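Local coordinates for protein Ceg4 (Legionella pneumophila subsp. pneumophila, PDB 6AOK) that acts as a HAD-like, magnesium-binding phosphotyrosine phosphatase, an effector that attenuates activation of MAPK pathways in the eukaryotic host, at residues A[32-44]-A[47-59]. Numbering follows the deposited sequence.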
loop_
_atom_site.group_PDB
_atom_site.type_symbol
_atom_site.label_atom_id
_atom_site.label_comp_id
_atom_site.label_asym_id
_atom_site.label_seq_id
_atom_site.Cartn_x
_atom_site.Cartn_y
_atom_site.Cartn_z
ATOM N N VAL A 32 14.588 -5.215 1.129
ATOM C CA VAL A 32 14.818 -5.096 2.567
ATOM C C VAL A 32 16.216 -5.486 2.971
ATOM O O VAL A 32 16.596 -5.217 4.114
ATOM C CB VAL A 32 13.802 -5.907 3.399
ATOM C CG1 VAL A 32 12.351 -5.382 3.124
ATOM C CG2 VAL A 32 13.955 -7.431 3.148
ATOM N N PHE A 33 16.995 -6.072 2.066
ATOM C CA PHE A 33 18.384 -6.426 2.356
ATOM C C PHE A 33 19.387 -5.457 1.745
ATOM O O PHE A 33 20.600 -5.690 1.846
ATOM C CB PHE A 33 18.645 -7.861 1.867
ATOM C CG PHE A 33 17.603 -8.872 2.399
ATOM C CD1 PHE A 33 17.576 -9.198 3.765
ATOM C CD2 PHE A 33 16.664 -9.439 1.571
ATOM C CE1 PHE A 33 16.605 -10.111 4.288
ATOM C CE2 PHE A 33 15.704 -10.359 2.074
ATOM C CZ PHE A 33 15.679 -10.678 3.405
ATOM N N THR A 34 18.920 -4.378 1.125
ATOM C CA THR A 34 19.821 -3.397 0.539
ATOM C C THR A 34 20.471 -2.553 1.628
ATOM O O THR A 34 19.927 -2.397 2.732
ATOM C CB THR A 34 19.062 -2.467 -0.423
ATOM O OG1 THR A 34 18.050 -1.739 0.311
ATOM C CG2 THR A 34 18.427 -3.255 -1.526
ATOM N N GLU A 35 21.610 -1.919 1.280
ATOM C CA GLU A 35 22.210 -1.001 2.249
ATOM C C GLU A 35 21.221 0.092 2.617
ATOM O O GLU A 35 21.123 0.466 3.787
ATOM C CB GLU A 35 23.495 -0.360 1.737
ATOM C CG GLU A 35 24.634 -1.310 1.512
ATOM C CD GLU A 35 25.126 -1.961 2.799
ATOM O OE1 GLU A 35 25.058 -1.357 3.879
ATOM O OE2 GLU A 35 25.568 -3.109 2.714
ATOM N N PHE A 36 20.455 0.596 1.639
ATOM C CA PHE A 36 19.562 1.709 1.934
ATOM C C PHE A 36 18.518 1.336 2.971
ATOM O O PHE A 36 18.370 2.023 3.972
ATOM C CB PHE A 36 18.875 2.241 0.675
ATOM C CG PHE A 36 17.871 3.312 1.003
ATOM C CD1 PHE A 36 18.287 4.502 1.609
ATOM C CD2 PHE A 36 16.523 3.099 0.796
ATOM C CE1 PHE A 36 17.353 5.494 1.944
ATOM C CE2 PHE A 36 15.558 4.093 1.127
ATOM C CZ PHE A 36 15.982 5.282 1.693
ATOM N N TYR A 37 17.805 0.234 2.774
ATOM C CA TYR A 37 16.823 -0.167 3.775
ATOM C C TYR A 37 17.486 -0.431 5.129
ATOM O O TYR A 37 16.967 -0.039 6.194
ATOM C CB TYR A 37 16.109 -1.416 3.294
ATOM C CG TYR A 37 14.933 -1.832 4.136
ATOM C CD1 TYR A 37 15.110 -2.577 5.308
ATOM C CD2 TYR A 37 13.648 -1.479 3.753
ATOM C CE1 TYR A 37 13.999 -2.949 6.077
ATOM C CE2 TYR A 37 12.540 -1.854 4.495
ATOM C CZ TYR A 37 12.717 -2.575 5.647
ATOM O OH TYR A 37 11.615 -2.923 6.396
ATOM N N GLN A 38 18.609 -1.126 5.112
ATOM C CA GLN A 38 19.276 -1.467 6.371
ATOM C C GLN A 38 19.749 -0.219 7.093
ATOM O O GLN A 38 19.808 -0.200 8.337
ATOM C CB GLN A 38 20.457 -2.414 6.094
ATOM C CG GLN A 38 19.930 -3.813 5.623
ATOM C CD GLN A 38 19.418 -4.642 6.783
ATOM O OE1 GLN A 38 19.977 -4.630 7.888
ATOM N NE2 GLN A 38 18.431 -5.415 6.526
ATOM N N SER A 39 20.101 0.834 6.345
ATOM C CA SER A 39 20.517 2.100 6.967
ATOM C C SER A 39 19.396 2.770 7.744
ATOM O O SER A 39 19.665 3.673 8.566
ATOM C CB SER A 39 21.059 3.072 5.894
ATOM O OG SER A 39 19.977 3.696 5.139
ATOM N N LEU A 40 18.141 2.374 7.507
ATOM C CA LEU A 40 17.039 2.956 8.263
ATOM C C LEU A 40 16.839 2.284 9.616
ATOM O O LEU A 40 15.969 2.719 10.380
ATOM C CB LEU A 40 15.721 2.848 7.480
ATOM C CG LEU A 40 15.733 3.429 6.056
ATOM C CD1 LEU A 40 14.476 3.052 5.310
ATOM C CD2 LEU A 40 15.806 4.960 6.161
ATOM N N LEU A 41 17.567 1.214 9.918
ATOM C CA LEU A 41 17.389 0.523 11.196
ATOM C C LEU A 41 18.363 1.073 12.234
ATOM O O LEU A 41 19.513 1.352 11.926
ATOM C CB LEU A 41 17.588 -0.992 11.023
ATOM C CG LEU A 41 16.730 -1.609 9.882
ATOM C CD1 LEU A 41 17.091 -3.128 9.701
ATOM C CD2 LEU A 41 15.248 -1.470 10.207
ATOM N N GLN A 42 17.898 1.203 13.476
ATOM C CA GLN A 42 18.803 1.523 14.569
ATOM C C GLN A 42 19.925 0.489 14.632
ATOM O O GLN A 42 19.697 -0.698 14.396
ATOM C CB GLN A 42 18.021 1.541 15.891
ATOM C CG GLN A 42 16.972 2.668 15.926
ATOM C CD GLN A 42 16.180 2.623 17.216
ATOM O OE1 GLN A 42 16.735 2.318 18.275
ATOM N NE2 GLN A 42 14.880 2.884 17.133
ATOM N N GLY A 43 21.135 0.953 14.921
ATOM C CA GLY A 43 22.296 0.063 15.034
ATOM C C GLY A 43 22.941 -0.319 13.726
ATOM O O GLY A 43 23.849 -1.157 13.725
ATOM N N TYR A 44 22.494 0.276 12.608
ATOM C CA TYR A 44 23.038 0.000 11.290
ATOM C C TYR A 44 24.548 0.073 11.240
ATOM O O TYR A 44 25.162 1.023 11.727
ATOM C CB TYR A 44 22.490 1.037 10.300
ATOM C CG TYR A 44 23.172 1.010 8.957
ATOM C CD1 TYR A 44 23.034 -0.099 8.122
ATOM C CD2 TYR A 44 23.867 2.131 8.484
ATOM C CE1 TYR A 44 23.580 -0.108 6.835
ATOM C CE2 TYR A 44 24.455 2.121 7.203
ATOM C CZ TYR A 44 24.283 1.011 6.383
ATOM O OH TYR A 44 24.850 0.976 5.112
ATOM N N ASP A 47 27.345 -2.737 5.369
ATOM C CA ASP A 47 27.636 -4.090 4.910
ATOM C C ASP A 47 27.339 -5.144 5.972
ATOM O O ASP A 47 27.902 -6.262 5.927
ATOM C CB ASP A 47 29.097 -4.198 4.446
ATOM C CG ASP A 47 29.273 -5.219 3.372
ATOM O OD1 ASP A 47 28.273 -5.497 2.653
ATOM O OD2 ASP A 47 30.401 -5.772 3.278
ATOM N N VAL A 48 26.497 -4.802 6.960
ATOM C CA VAL A 48 25.955 -5.756 7.922
ATOM C C VAL A 48 24.450 -5.715 7.800
ATOM O O VAL A 48 23.876 -4.630 7.707
ATOM C CB VAL A 48 26.371 -5.440 9.370
ATOM C CG1 VAL A 48 25.751 -6.482 10.316
ATOM C CG2 VAL A 48 27.925 -5.409 9.508
ATOM N N GLU A 49 23.809 -6.870 7.779
ATOM C CA GLU A 49 22.351 -6.918 7.752
ATOM C C GLU A 49 21.804 -7.285 9.126
ATOM O O GLU A 49 22.323 -8.169 9.787
ATOM C CB GLU A 49 21.863 -7.930 6.700
ATOM C CG GLU A 49 22.018 -7.433 5.267
ATOM C CD GLU A 49 22.244 -8.567 4.273
ATOM O OE1 GLU A 49 21.605 -9.618 4.426
ATOM O OE2 GLU A 49 23.094 -8.426 3.366
ATOM N N GLN A 50 20.743 -6.601 9.542
ATOM C CA GLN A 50 20.021 -6.943 10.753
ATOM C C GLN A 50 18.658 -7.460 10.345
ATOM O O GLN A 50 18.205 -7.204 9.231
ATOM C CB GLN A 50 19.858 -5.716 11.663
ATOM C CG GLN A 50 21.206 -5.118 12.092
ATOM C CD GLN A 50 20.945 -3.968 13.042
ATOM O OE1 GLN A 50 21.027 -4.152 14.273
ATOM N NE2 GLN A 50 20.588 -2.770 12.480
ATOM N N ASP A 51 17.999 -8.190 11.242
ATOM C CA ASP A 51 16.662 -8.674 10.946
ATOM C C ASP A 51 15.987 -7.450 10.361
ATOM O O ASP A 51 16.102 -6.359 10.918
ATOM C CB ASP A 51 15.950 -9.123 12.220
ATOM C CG ASP A 51 14.514 -9.539 11.969
ATOM O OD1 ASP A 51 13.949 -9.134 10.931
ATOM O OD2 ASP A 51 13.950 -10.270 12.810
ATOM N N TYR A 52 15.286 -7.607 9.246
ATOM C CA TYR A 52 14.679 -6.426 8.615
ATOM C C TYR A 52 13.346 -6.094 9.234
ATOM O O TYR A 52 12.906 -4.937 9.197
ATOM C CB TYR A 52 14.502 -6.596 7.095
ATOM C CG TYR A 52 13.265 -7.392 6.731
ATOM C CD1 TYR A 52 13.325 -8.779 6.645
ATOM C CD2 TYR A 52 12.039 -6.764 6.546
ATOM C CE1 TYR A 52 12.190 -9.541 6.365
ATOM C CE2 TYR A 52 10.888 -7.517 6.276
ATOM C CZ TYR A 52 10.981 -8.896 6.172
ATOM O OH TYR A 52 9.820 -9.637 5.884
ATOM N N LYS A 53 12.711 -7.070 9.846
ATOM C CA LYS A 53 11.306 -6.923 10.197
ATOM C C LYS A 53 11.156 -6.425 11.618
ATOM O O LYS A 53 10.260 -5.636 11.897
ATOM C CB LYS A 53 10.591 -8.269 9.991
ATOM C CG LYS A 53 9.090 -8.343 10.405
ATOM C CD LYS A 53 8.183 -8.091 9.226
ATOM C CE LYS A 53 6.690 -8.219 9.677
ATOM N NZ LYS A 53 5.947 -8.188 8.466
ATOM N N ASN A 54 12.040 -6.842 12.512
ATOM C CA ASN A 54 11.835 -6.620 13.937
ATOM C C ASN A 54 12.861 -5.706 14.576
ATOM O O ASN A 54 12.619 -5.236 15.683
ATOM C CB ASN A 54 11.843 -7.951 14.693
ATOM C CG ASN A 54 10.737 -8.869 14.212
ATOM O OD1 ASN A 54 9.561 -8.468 14.182
ATOM N ND2 ASN A 54 11.110 -10.080 13.777
ATOM N N THR A 55 13.966 -5.424 13.919
ATOM C CA THR A 55 14.916 -4.473 14.485
ATOM C C THR A 55 14.267 -3.083 14.554
ATOM O O THR A 55 13.677 -2.637 13.560
ATOM C CB THR A 55 16.181 -4.423 13.622
ATOM O OG1 THR A 55 16.764 -5.736 13.533
ATOM C CG2 THR A 55 17.226 -3.441 14.249
ATOM N N PRO A 56 14.365 -2.363 15.681
ATOM C CA PRO A 56 13.701 -1.051 15.755
ATOM C C PRO A 56 14.223 -0.110 14.678
ATOM O O PRO A 56 15.409 -0.108 14.320
ATOM C CB PRO A 56 14.032 -0.564 17.176
ATOM C CG PRO A 56 14.172 -1.863 18.000
ATOM C CD PRO A 56 14.897 -2.784 16.998
HETATM N N MSE A 57 13.311 0.642 14.099
HETATM C CA MSE A 57 13.672 1.546 13.013
HETATM C C MSE A 57 14.082 2.886 13.576
HETATM O O MSE A 57 13.670 3.262 14.678
HETATM C CB MSE A 57 12.491 1.716 12.035
HETATM C CG MSE A 57 12.859 2.427 10.759
HETATM SE SE MSE A 57 11.716 1.929 9.232
HETATM C CE MSE A 57 12.389 0.183 8.788
ATOM N N LYS A 58 14.957 3.602 12.858
ATOM C CA LYS A 58 15.282 4.967 13.254
ATOM C C LYS A 58 14.007 5.806 13.307
ATOM O O LYS A 58 13.000 5.501 12.664
ATOM C CB LYS A 58 16.292 5.580 12.269
ATOM C CG LYS A 58 17.720 5.014 12.531
ATOM C CD LYS A 58 18.718 5.369 11.479
ATOM C CE LYS A 58 20.087 4.694 11.738
ATOM N NZ LYS A 58 20.991 5.017 10.561
ATOM N N ASP A 59 14.069 6.889 14.049
ATOM C CA ASP A 59 12.921 7.792 14.130
ATOM C C ASP A 59 12.443 8.229 12.752
ATOM O O ASP A 59 13.270 8.390 11.838
ATOM C CB ASP A 59 13.268 9.045 14.941
ATOM C CG ASP A 59 13.649 8.726 16.397
ATOM O OD1 ASP A 59 12.803 8.103 17.066
ATOM O OD2 ASP A 59 14.693 9.219 16.906
HETATM O O HOH W 1 23.586 -3.751 5.125
HETATM O O HOH W 2 25.012 -6.183 2.943
HETATM O O HOH W 3 20.746 -2.551 9.619
#
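Gln38 and Gln50 tie the short helix 35-39 to the irregular chain that wraps it. Bent at chi2 (-77°), the Gln38 side chain turns its amide against the backbone of Gln50: OE1 accepts from Gln50 N at 2.7 Å, and NE2 gives one hydrogen to Gln50 O and the other to Val32 O, both acceptors lying close to the amide plane. The extended Gln50 side chain goes elsewhere: NE2 reaches Gln42 O at 3.0 Å, from above the carbonyl plane, and also donates to a water 2.8 Å from both Gln38 O and Gln38 OE1. Glu35 OE1 is gripped twice, by Asp47 N (3.1 Å, nearly straight) on its syn side and by Tyr44 OH through the anti lone pair. In the turn after the helix, Lys58 N to Leu40 O (2.8 Å) and Gln42 N to Pro56 O form a single beta bridge between Leu41 and Met57; Lys58 NZ takes Ser39 O, and Gln42 NE2 Met57 O. Val32 CG2 lies over one face of the Tyr52 ring, a CH-pi contact; Tyr52 OH bonds Lys113 O. This helix-and-loop insertion after the HAD-type DxDx(T/V) motif, with the Val32 side chain about 10 Å from the magnesium ion, is consistent with a cap of the N-terminal phosphatase domain.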